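Flavoredoxin (Desulfovibrio vulgaris str. 'Miyazaki F', PDB 2D5M) binds flavin mononucleotide and probably transfers electrons through it. Local coordinates at residues A[17-22]-A[46-51]; A[25-30]-A[53-58]. All blocks are in the same frame, centred on the assembly; numbering follows the deposited sequence. Where two conformers were deposited one is given.

Contact 1. Residues A[17-22]-A[46-51]; sequences FLVGTY and IAVSLR. With FMN (flavin mononucleotide), chain E.
Phe17 and Ile46, Val19 and Val48, and Val19 and Leu50 meet across the interior of the barrel, and all three meetings are apolar. At the first, the CG2 methyl of Ile46 comes obliquely against the Phe17 ring, with CE1 of Phe17 and CG2 of Ile46 4.2 Å apart. Val19 divides its two methyls between different partners: CG2 of Val19 lies 4.3 Å from CG1 of Val48, while CG1 of Val19 reaches CD1 of Leu50. Alternate residues of each segment point at the other, so one face of each supplies the contact, and the spacings are those of plain van der Waals contact.

The strands 14-22 and 44-48 are not paired with each other; strand 28-41 pairs antiparallel with both, and the sheet curls so that they face one another, an arrangement consistent with the FMN-binding split barrel of this family. Met31, Ala33 and Phe66 add to the same buried layer.

Polar interactions belong to the end of 46-51, where the chain leaves the strand and runs along the pyrimidine edge of the flavin. FMN N3 donates to Ser49 O at 2.9 Å, nearly straight at 175°, and Arg51 N returns a bond of 3.0 Å to FMN O2. Bent at chi3 (-64°), the Arg51 chain folds back to the same ring, and its NH2 donates to FMN N1 in the guanidinium plane, a nearly straight bond of 3.0 Å. The same nitrogen also reaches the ribityl O3' of FMN, 2.9 Å from NH2 of Arg51, by a more bent bond of 140°.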
ATOM      1  N   PHE A  17      -5.371   3.036  -6.641  1.00  6.34           N
ATOM      2  CA  PHE A  17      -6.529   3.790  -6.211  1.00  6.24           C
ATOM      3  C   PHE A  17      -6.922   4.823  -7.265  1.00  6.26           C
ATOM      4  O   PHE A  17      -6.093   5.580  -7.709  1.00  7.76           O
ATOM      5  CB  PHE A  17      -6.189   4.530  -4.924  1.00  6.94           C
ATOM      6  CG  PHE A  17      -5.960   3.623  -3.698  1.00  7.02           C
ATOM      7  CD1 PHE A  17      -5.251   4.145  -2.616  1.00  7.85           C
ATOM      8  CD2 PHE A  17      -6.431   2.313  -3.592  1.00  7.01           C
ATOM      9  CE1 PHE A  17      -5.037   3.457  -1.446  1.00  8.46           C
ATOM     10  CE2 PHE A  17      -6.217   1.615  -2.378  1.00  7.32           C
ATOM     11  CZ  PHE A  17      -5.546   2.170  -1.309  1.00  8.33           C
ATOM     12  N   LEU A  18      -8.216   4.918  -7.580  1.00  5.35           N
ATOM     13  CA  LEU A  18      -8.674   6.030  -8.378  1.00  5.00           C
ATOM     14  C   LEU A  18      -9.254   7.101  -7.443  1.00  4.81           C
ATOM     15  O   LEU A  18     -10.288   6.902  -6.778  1.00  5.43           O
ATOM     16  CB  LEU A  18      -9.681   5.674  -9.442  1.00  6.13           C
ATOM     17  CG  LEU A  18      -9.042   4.933 -10.639  0.33  7.87           C
ATOM     18  CD1 LEU A  18      -8.645   3.529 -10.221  0.33 17.85           C
ATOM     19  CD2 LEU A  18      -9.979   5.006 -11.840  0.33  6.85           C
ATOM     20  N   VAL A  19      -8.558   8.225  -7.348  1.00  4.86           N
ATOM     21  CA  VAL A  19      -8.906   9.325  -6.454  1.00  4.75           C
ATOM     22  C   VAL A  19      -9.878  10.218  -7.171  1.00  5.16           C
ATOM     23  O   VAL A  19      -9.560  10.774  -8.240  1.00  5.52           O
ATOM     24  CB  VAL A  19      -7.646  10.099  -6.048  1.00  5.25           C
ATOM     25  CG1 VAL A  19      -8.030  11.262  -5.162  1.00  6.02           C
ATOM     26  CG2 VAL A  19      -6.646   9.200  -5.304  1.00  6.96           C
ATOM     27  N   GLY A  20     -11.089  10.340  -6.615  1.00  5.37           N
ATOM     28  CA  GLY A  20     -12.204  11.058  -7.254  1.00  5.30           C
ATOM     29  C   GLY A  20     -12.437  12.386  -6.585  1.00  5.41           C
ATOM     30  O   GLY A  20     -12.432  12.499  -5.349  1.00  5.92           O
ATOM     31  N   THR A  21     -12.696  13.424  -7.375  1.00  5.56           N
ATOM     32  CA  THR A  21     -12.920  14.779  -6.910  1.00  5.63           C
ATOM     33  C   THR A  21     -13.887  15.537  -7.834  1.00  6.00           C
ATOM     34  O   THR A  21     -14.164  15.102  -8.949  1.00  6.15           O
ATOM     35  CB  THR A  21     -11.606  15.581  -6.888  1.00  6.00           C
ATOM     36  OG1 THR A  21     -11.025  15.601  -8.197  1.00  6.55           O
ATOM     37  CG2 THR A  21     -10.604  15.084  -5.844  1.00  6.78           C
ATOM     38  N   TYR A  22     -14.396  16.652  -7.328  1.00  6.21           N
ATOM     39  CA  TYR A  22     -15.058  17.663  -8.146  1.00  6.49           C
ATOM     40  C   TYR A  22     -14.186  18.912  -8.237  1.00  6.97           C
ATOM     41  O   TYR A  22     -13.645  19.363  -7.220  1.00  7.64           O
ATOM     42  CB  TYR A  22     -16.401  18.074  -7.522  1.00  7.40           C
ATOM     43  CG  TYR A  22     -17.486  17.057  -7.566  1.00  6.88           C
ATOM     44  CD1 TYR A  22     -17.965  16.526  -8.726  1.00  7.32           C
ATOM     45  CD2 TYR A  22     -18.062  16.601  -6.344  1.00  7.68           C
ATOM     46  CE1 TYR A  22     -18.983  15.568  -8.745  1.00  7.47           C
ATOM     47  CE2 TYR A  22     -19.068  15.656  -6.365  1.00  7.71           C
ATOM     48  CZ  TYR A  22     -19.548  15.151  -7.563  1.00  7.46           C
ATOM     49  OH  TYR A  22     -20.526  14.210  -7.533  1.00  8.92           O
ATOM     50  N   ILE A  46      -6.541   7.217   5.178  1.00  5.59           N
ATOM     51  CA  ILE A  46      -5.669   6.872   4.072  1.00  5.95           C
ATOM     52  C   ILE A  46      -4.843   8.084   3.710  1.00  5.74           C
ATOM     53  O   ILE A  46      -5.387   9.210   3.620  1.00  6.69           O
ATOM     54  CB  ILE A  46      -6.479   6.345   2.853  1.00  6.63           C
ATOM     55  CG1 ILE A  46      -7.064   4.989   3.243  1.00  7.85           C
ATOM     56  CG2 ILE A  46      -5.644   6.289   1.595  1.00  8.28           C
ATOM     57  CD1 ILE A  46      -8.068   4.436   2.222  1.00  8.06           C
ATOM     58  N   ALA A  47      -3.585   7.862   3.470  1.00  5.68           N
ATOM     59  CA  ALA A  47      -2.631   8.855   2.961  1.00  6.59           C
ATOM     60  C   ALA A  47      -2.416   8.629   1.481  1.00  6.59           C
ATOM     61  O   ALA A  47      -2.226   7.500   1.026  1.00  7.17           O
ATOM     62  CB  ALA A  47      -1.326   8.740   3.733  1.00  7.92           C
ATOM     63  N   VAL A  48      -2.404   9.735   0.725  1.00  6.68           N
ATOM     64  CA  VAL A  48      -2.159   9.684  -0.720  1.00  7.15           C
ATOM     65  C   VAL A  48      -1.168  10.797  -1.061  1.00  5.90           C
ATOM     66  O   VAL A  48      -1.383  11.946  -0.682  1.00  7.22           O
ATOM     67  CB  VAL A  48      -3.447   9.840  -1.519  0.50  9.82           C
ATOM     68  CG1 VAL A  48      -3.082   9.415  -2.940  0.50 10.91           C
ATOM     69  CG2 VAL A  48      -4.635   9.054  -0.996  0.50 13.41           C
ATOM     70  N   SER A  49      -0.117  10.459  -1.742  1.00  6.13           N
ATOM     71  CA  SER A  49       0.876  11.442  -2.189  1.00  7.20           C
ATOM     72  C   SER A  49       0.528  11.899  -3.572  1.00  7.65           C
ATOM     73  O   SER A  49       0.774  11.146  -4.502  1.00 13.09           O
ATOM     74  CB  SER A  49       2.256  10.791  -2.164  1.00  8.87           C
ATOM     75  OG  SER A  49       2.638  10.454  -0.867  1.00 12.32           O
ATOM     76  N   LEU A  50      -0.018  13.095  -3.725  1.00  7.61           N
ATOM     77  CA  LEU A  50      -0.440  13.652  -4.994  1.00  8.15           C
ATOM     78  C   LEU A  50       0.394  14.871  -5.325  1.00  8.32           C
ATOM     79  O   LEU A  50       0.527  15.783  -4.520  1.00 10.67           O
ATOM     80  CB  LEU A  50      -1.928  14.056  -4.942  1.00 10.46           C
ATOM     81  CG  LEU A  50      -2.931  12.966  -4.540  1.00 11.64           C
ATOM     82  CD1 LEU A  50      -4.370  13.395  -4.657  1.00 21.62           C
ATOM     83  CD2 LEU A  50      -2.672  11.687  -5.376  1.00 13.84           C
ATOM     84  N   ARG A  51       0.931  14.887  -6.526  1.00  7.34           N
ATOM     85  CA  ARG A  51       1.752  15.973  -6.983  1.00  7.70           C
ATOM     86  C   ARG A  51       0.943  17.222  -7.245  1.00  7.18           C
ATOM     87  O   ARG A  51      -0.189  17.207  -7.707  1.00  7.10           O
ATOM     88  CB  ARG A  51       2.495  15.578  -8.278  1.00  7.58           C
ATOM     89  CG  ARG A  51       3.555  14.536  -8.056  1.00  7.71           C
ATOM     90  CD  ARG A  51       4.160  13.910  -9.340  1.00  8.25           C
ATOM     91  NE  ARG A  51       3.028  13.228  -9.935  1.00  7.34           N
ATOM     92  CZ  ARG A  51       2.276  13.645 -10.961  1.00  6.26           C
ATOM     93  NH1 ARG A  51       2.584  14.692 -11.698  1.00  7.49           N
ATOM     94  NH2 ARG A  51       1.203  12.932 -11.248  1.00  6.32           N
TER
HETATM   95  N1  FMN E1001       0.371  10.664  -9.540  1.00  5.17           N
HETATM   96  C2  FMN E1001       0.493  11.139  -8.261  1.00  5.53           C
HETATM   97  O2  FMN E1001       0.593  12.355  -8.043  1.00  6.36           O
HETATM   98  N3  FMN E1001       0.539  10.226  -7.211  1.00  5.81           N
HETATM   99  C4  FMN E1001       0.507   8.856  -7.345  1.00  5.57           C
HETATM  100  O4  FMN E1001       0.561   8.116  -6.340  1.00  6.40           O
HETATM  101  C4A FMN E1001       0.435   8.362  -8.676  1.00  5.45           C
HETATM  102  N5  FMN E1001       0.458   7.024  -8.887  1.00  5.53           N
HETATM  103  C5A FMN E1001       0.216   6.616 -10.175  1.00  5.36           C
HETATM  104  C6  FMN E1001       0.205   5.215 -10.427  1.00  5.64           C
HETATM  105  C7  FMN E1001      -0.069   4.677 -11.674  1.00  5.99           C
HETATM  106  C7M FMN E1001      -0.029   3.191 -11.941  1.00  7.81           C
HETATM  107  C8  FMN E1001      -0.390   5.604 -12.735  1.00  5.77           C
HETATM  108  C8M FMN E1001      -0.788   5.045 -14.093  1.00  6.54           C
HETATM  109  C9  FMN E1001      -0.311   6.969 -12.521  1.00  5.55           C
HETATM  110  C9A FMN E1001      -0.023   7.493 -11.272  1.00  5.11           C
HETATM  111  N10 FMN E1001       0.100   8.874 -11.004  1.00  5.14           N
HETATM  112  C10 FMN E1001       0.268   9.320  -9.716  1.00  5.26           C
HETATM  113  C1' FMN E1001      -0.037   9.857 -12.114  1.00  5.34           C
HETATM  114  C2' FMN E1001      -1.408  10.527 -12.146  1.00  4.95           C
HETATM  115  O2' FMN E1001      -2.483   9.584 -12.054  1.00  5.39           O
HETATM  116  C3' FMN E1001      -1.543  11.287 -13.469  1.00  5.14           C
HETATM  117  O3' FMN E1001      -0.613  12.394 -13.410  1.00  5.76           O
HETATM  118  C4' FMN E1001      -2.948  11.787 -13.769  1.00  5.12           C
HETATM  119  O4' FMN E1001      -2.952  12.141 -15.180  1.00  6.92           O
HETATM  120  C5' FMN E1001      -3.362  12.967 -12.962  1.00  5.85           C
HETATM  121  O5' FMN E1001      -4.714  13.341 -13.381  1.00  5.68           O
HETATM  122  P   FMN E1001      -5.341  14.775 -13.001  1.00  5.67           P
HETATM  123  O1P FMN E1001      -4.423  15.863 -13.577  1.00  6.29           O
HETATM  124  O2P FMN E1001      -5.461  14.918 -11.503  1.00  5.98           O
HETATM  125  O3P FMN E1001      -6.676  14.689 -13.719  1.00  6.20           O

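Contact 2. Residues A[25-30]-A[53-58]; sequences DSRPNI and ATYTYR. With FMN (flavin mononucleotide), chain E.
Arg27 lays the edge of its guanidinium against Tyr55, the two side chains crossing at about a right angle with their planes 61° apart. NH1 of Arg27 is 3.6 Å from CE2 of Tyr55 and approaches the ring obliquely. The bend in the arginine chain at chi3 (49°) helps turn its end to the phenol, where Asp23 joins the pair: it forms a salt bridge with Arg27 NH1 and a hydrogen bond with Tyr55 OH.

Deeper in, Asn29 and Thr56 approach each other at a slant, with ND2 of Asn29 3.3 Å from OG1 of Thr56. With CG anti to the backbone N (chi1 -163°), Asn29 sends its amide to the FMN phosphate, where ND2 donates to O3P at 2.8 Å in an almost linear bond. ND2 also lies near the edge of the Tyr55 ring. From the other segment, Thr56 grips phosphate oxygen O2P twice, through its OG1 at 2.7 Å and through its backbone N. The N-H of Tyr55 goes to O1P, 2.9 Å from Tyr55 N to that oxygen.

Thr54 is the N-cap of helix 55-63, its OG1 accepting from Tyr57 N over 3.3 Å. Tyr55 and Thr56 are the first two residues of that helix, and their backbone N-H groups place the phosphate at its first turn, with each of the three terminal oxygens held by a residue of these segments. The positive end of the helix dipole and the converging N-H groups would probably stabilise the phosphate's negative charge.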
ATOM      1  N   ASP A  25     -16.077  23.898 -10.837  1.00 10.21           N
ATOM      2  CA  ASP A  25     -17.287  23.933 -11.667  1.00 11.61           C
ATOM      3  C   ASP A  25     -18.060  22.620 -11.566  1.00 10.32           C
ATOM      4  O   ASP A  25     -18.935  22.411 -12.383  1.00 12.49           O
ATOM      5  CB  ASP A  25     -16.891  24.219 -13.115  1.00 15.60           C
ATOM      6  CG  ASP A  25     -16.292  25.609 -13.251  1.00 18.55           C
ATOM      7  OD1 ASP A  25     -17.029  26.492 -12.768  1.00 28.71           O
ATOM      8  OD2 ASP A  25     -15.170  25.759 -13.797  1.00 25.74           O
ATOM      9  N   SER A  26     -17.748  21.799 -10.569  1.00  9.52           N
ATOM     10  CA  SER A  26     -18.445  20.547 -10.272  1.00 10.08           C
ATOM     11  C   SER A  26     -18.213  19.518 -11.338  1.00  9.06           C
ATOM     12  O   SER A  26     -18.962  18.527 -11.481  1.00 10.16           O
ATOM     13  CB  SER A  26     -19.950  20.782 -10.034  1.00 13.50           C
ATOM     14  OG  SER A  26     -20.143  21.576  -8.881  1.00 16.06           O
ATOM     15  N   ARG A  27     -17.143  19.659 -12.130  1.00  8.31           N
ATOM     16  CA  ARG A  27     -16.761  18.621 -13.077  1.00  8.90           C
ATOM     17  C   ARG A  27     -16.113  17.464 -12.327  1.00  7.38           C
ATOM     18  O   ARG A  27     -15.172  17.688 -11.553  1.00  7.01           O
ATOM     19  CB  ARG A  27     -15.771  19.189 -14.121  1.00  9.23           C
ATOM     20  CG  ARG A  27     -16.296  20.374 -14.875  1.00 12.37           C
ATOM     21  CD  ARG A  27     -15.301  21.100 -15.739  1.00 14.36           C
ATOM     22  NE  ARG A  27     -14.528  20.245 -16.617  1.00 14.65           N
ATOM     23  CZ  ARG A  27     -13.236  19.887 -16.549  1.00 16.17           C
ATOM     24  NH1 ARG A  27     -12.418  20.304 -15.605  1.00 15.80           N
ATOM     25  NH2 ARG A  27     -12.723  19.086 -17.491  1.00 15.91           N
ATOM     26  N   PRO A  28     -16.573  16.236 -12.509  1.00  6.92           N
ATOM     27  CA  PRO A  28     -16.009  15.103 -11.805  1.00  6.62           C
ATOM     28  C   PRO A  28     -14.720  14.621 -12.437  1.00  6.27           C
ATOM     29  O   PRO A  28     -14.560  14.648 -13.657  1.00  6.80           O
ATOM     30  CB  PRO A  28     -17.111  14.042 -11.908  1.00  7.23           C
ATOM     31  CG  PRO A  28     -17.703  14.306 -13.248  1.00  7.54           C
ATOM     32  CD  PRO A  28     -17.727  15.810 -13.388  1.00  8.36           C
ATOM     33  N   ASN A  29     -13.803  14.127 -11.607  1.00  6.05           N
ATOM     34  CA  ASN A  29     -12.510  13.645 -12.072  1.00  5.93           C
ATOM     35  C   ASN A  29     -12.076  12.411 -11.277  1.00  5.44           C
ATOM     36  O   ASN A  29     -12.556  12.177 -10.175  1.00  5.42           O
ATOM     37  CB  ASN A  29     -11.459  14.727 -11.896  1.00  6.23           C
ATOM     38  CG  ASN A  29     -10.191  14.496 -12.712  1.00  6.61           C
ATOM     39  OD1 ASN A  29     -10.225  13.826 -13.757  1.00  7.10           O
ATOM     40  ND2 ASN A  29      -9.090  15.084 -12.257  1.00  7.35           N
ATOM     41  N   ILE A  30     -11.177  11.654 -11.896  1.00  5.20           N
ATOM     42  CA  ILE A  30     -10.483  10.563 -11.273  1.00  5.51           C
ATOM     43  C   ILE A  30      -9.051  10.587 -11.774  1.00  5.15           C
ATOM     44  O   ILE A  30      -8.816  10.860 -12.960  1.00  5.85           O
ATOM     45  CB  ILE A  30     -11.094   9.174 -11.597  1.00  6.62           C
ATOM     46  CG1 ILE A  30     -11.632   9.086 -13.036  1.00  8.14           C
ATOM     47  CG2 ILE A  30     -12.130   8.794 -10.542  1.00  6.51           C
ATOM     48  CD1 ILE A  30     -12.082   7.706 -13.507  1.00 12.19           C
ATOM     49  N   ALA A  53       1.186  19.283  -9.621  1.00  7.66           N
ATOM     50  CA  ALA A  53       0.835  19.463 -11.011  1.00  9.19           C
ATOM     51  C   ALA A  53      -0.487  18.815 -11.359  1.00  9.72           C
ATOM     52  O   ALA A  53      -1.073  19.114 -12.405  1.00 11.50           O
ATOM     53  CB  ALA A  53       1.925  18.904 -11.927  1.00 13.66           C
ATOM     54  N   THR A  54      -0.976  17.861 -10.553  1.00  7.04           N
ATOM     55  CA  THR A  54      -2.210  17.187 -10.917  1.00  7.02           C
ATOM     56  C   THR A  54      -3.415  18.124 -10.719  1.00  7.36           C
ATOM     57  O   THR A  54      -3.442  18.948  -9.801  1.00  7.87           O
ATOM     58  CB  THR A  54      -2.430  15.902 -10.138  1.00  6.65           C
ATOM     59  OG1 THR A  54      -2.608  16.173  -8.775  1.00  6.67           O
ATOM     60  CG2 THR A  54      -1.303  14.931 -10.298  1.00  6.74           C
ATOM     61  N   TYR A  55      -4.391  17.976 -11.597  1.00  6.99           N
ATOM     62  CA  TYR A  55      -5.626  18.780 -11.438  1.00  7.26           C
ATOM     63  C   TYR A  55      -6.327  18.386 -10.131  1.00  6.56           C
ATOM     64  O   TYR A  55      -6.924  19.205  -9.425  1.00  7.09           O
ATOM     65  CB  TYR A  55      -6.491  18.592 -12.670  1.00  7.27           C
ATOM     66  CG  TYR A  55      -7.628  19.569 -12.817  1.00  7.07           C
ATOM     67  CD1 TYR A  55      -7.344  20.930 -12.933  1.00  7.68           C
ATOM     68  CD2 TYR A  55      -8.951  19.198 -12.850  1.00  7.85           C
ATOM     69  CE1 TYR A  55      -8.317  21.890 -13.084  1.00  8.44           C
ATOM     70  CE2 TYR A  55      -9.973  20.129 -13.012  1.00  8.53           C
ATOM     71  CZ  TYR A  55      -9.669  21.480 -13.112  1.00  8.93           C
ATOM     72  OH  TYR A  55     -10.613  22.465 -13.273  1.00 10.81           O
ATOM     73  N   THR A  56      -6.269  17.100  -9.796  1.00  5.92           N
ATOM     74  CA  THR A  56      -6.861  16.585  -8.573  1.00  6.27           C
ATOM     75  C   THR A  56      -6.344  17.265  -7.330  1.00  6.36           C
ATOM     76  O   THR A  56      -7.106  17.530  -6.403  1.00  7.02           O
ATOM     77  CB  THR A  56      -6.590  15.065  -8.507  1.00  5.84           C
ATOM     78  OG1 THR A  56      -7.261  14.447  -9.612  1.00  5.88           O
ATOM     79  CG2 THR A  56      -7.096  14.439  -7.251  1.00  6.96           C
ATOM     80  N   TYR A  57      -5.110  17.602  -7.221  1.00  7.34           N
ATOM     81  CA  TYR A  57      -4.473  18.304  -6.140  1.00  7.31           C
ATOM     82  C   TYR A  57      -5.267  19.575  -5.868  1.00  7.39           C
ATOM     83  O   TYR A  57      -5.612  19.894  -4.728  1.00  7.83           O
ATOM     84  CB  TYR A  57      -2.984  18.568  -6.435  1.00  8.78           C
ATOM     85  CG  TYR A  57      -2.245  19.310  -5.340  1.00  8.79           C
ATOM     86  CD1 TYR A  57      -1.339  18.675  -4.547  1.00 11.09           C
ATOM     87  CD2 TYR A  57      -2.356  20.668  -5.113  1.00 13.10           C
ATOM     88  CE1 TYR A  57      -0.624  19.318  -3.551  1.00 15.64           C
ATOM     89  CE2 TYR A  57      -1.694  21.326  -4.147  1.00 15.71           C
ATOM     90  CZ  TYR A  57      -0.813  20.645  -3.357  1.00 16.23           C
ATOM     91  OH  TYR A  57      -0.108  21.333  -2.367  1.00 23.61           O
ATOM     92  N   ARG A  58      -5.449  20.355  -6.934  1.00  8.03           N
ATOM     93  CA  ARG A  58      -6.167  21.619  -6.808  1.00  8.81           C
ATOM     94  C   ARG A  58      -7.556  21.343  -6.259  1.00  7.94           C
ATOM     95  O   ARG A  58      -8.009  22.000  -5.313  1.00  9.19           O
ATOM     96  CB  ARG A  58      -6.237  22.320  -8.145  1.00  9.35           C
ATOM     97  CG  ARG A  58      -7.080  23.616  -8.075  1.00 11.61           C
ATOM     98  CD  ARG A  58      -7.085  24.326  -9.421  1.00 13.11           C
ATOM     99  NE  ARG A  58      -7.944  25.498  -9.343  1.00 12.90           N
ATOM    100  CZ  ARG A  58      -7.997  26.424 -10.317  1.00 15.76           C
ATOM    101  NH1 ARG A  58      -7.252  26.230 -11.393  1.00 18.86           N
ATOM    102  NH2 ARG A  58      -8.801  27.481 -10.180  1.00 21.55           N
TER
HETATM  103  N1  FMN E1001       0.371  10.664  -9.540  1.00  5.17           N
HETATM  104  C2  FMN E1001       0.493  11.139  -8.261  1.00  5.53           C
HETATM  105  O2  FMN E1001       0.593  12.355  -8.043  1.00  6.36           O
HETATM  106  N3  FMN E1001       0.539  10.226  -7.211  1.00  5.81           N
HETATM  107  C4  FMN E1001       0.507   8.856  -7.345  1.00  5.57           C
HETATM  108  O4  FMN E1001       0.561   8.116  -6.340  1.00  6.40           O
HETATM  109  C4A FMN E1001       0.435   8.362  -8.676  1.00  5.45           C
HETATM  110  N5  FMN E1001       0.458   7.024  -8.887  1.00  5.53           N
HETATM  111  C5A FMN E1001       0.216   6.616 -10.175  1.00  5.36           C
HETATM  112  C6  FMN E1001       0.205   5.215 -10.427  1.00  5.64           C
HETATM  113  C7  FMN E1001      -0.069   4.677 -11.674  1.00  5.99           C
HETATM  114  C7M FMN E1001      -0.029   3.191 -11.941  1.00  7.81           C
HETATM  115  C8  FMN E1001      -0.390   5.604 -12.735  1.00  5.77           C
HETATM  116  C8M FMN E1001      -0.788   5.045 -14.093  1.00  6.54           C
HETATM  117  C9  FMN E1001      -0.311   6.969 -12.521  1.00  5.55           C
HETATM  118  C9A FMN E1001      -0.023   7.493 -11.272  1.00  5.11           C
HETATM  119  N10 FMN E1001       0.100   8.874 -11.004  1.00  5.14           N
HETATM  120  C10 FMN E1001       0.268   9.320  -9.716  1.00  5.26           C
HETATM  121  C1' FMN E1001      -0.037   9.857 -12.114  1.00  5.34           C
HETATM  122  C2' FMN E1001      -1.408  10.527 -12.146  1.00  4.95           C
HETATM  123  O2' FMN E1001      -2.483   9.584 -12.054  1.00  5.39           O
HETATM  124  C3' FMN E1001      -1.543  11.287 -13.469  1.00  5.14           C
HETATM  125  O3' FMN E1001      -0.613  12.394 -13.410  1.00  5.76           O
HETATM  126  C4' FMN E1001      -2.948  11.787 -13.769  1.00  5.12           C
HETATM  127  O4' FMN E1001      -2.952  12.141 -15.180  1.00  6.92           O
HETATM  128  C5' FMN E1001      -3.362  12.967 -12.962  1.00  5.85           C
HETATM  129  O5' FMN E1001      -4.714  13.341 -13.381  1.00  5.68           O
HETATM  130  P   FMN E1001      -5.341  14.775 -13.001  1.00  5.67           P
HETATM  131  O1P FMN E1001      -4.423  15.863 -13.577  1.00  6.29           O
HETATM  132  O2P FMN E1001      -5.461  14.918 -11.503  1.00  5.98           O
HETATM  133  O3P FMN E1001      -6.676  14.689 -13.719  1.00  6.20           O

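Overall arrangement
From the N terminus the chain runs along strand 14-22, turns into strand 28-41, whose start lies in 25-30, comes back by strand 44-48 and then enters helix 55-63. Contact 1 closes the loop from 17-22 to 46-51, and contact 2 closes the one from 25-30 to 53-58. Because the segments alternate, the loops cross instead of nesting. Strand 28-41 lies within both loops, and Thr21 of contact 1 probably hydrogen-bonds to Asn29 of contact 2. Contact 1 joins facing walls of the barrel, whereas contact 2 ties a strand's start to a helix's start. Their centres are about 10 Å apart, and both touch one FMN, at its ring and phosphate ends respectively.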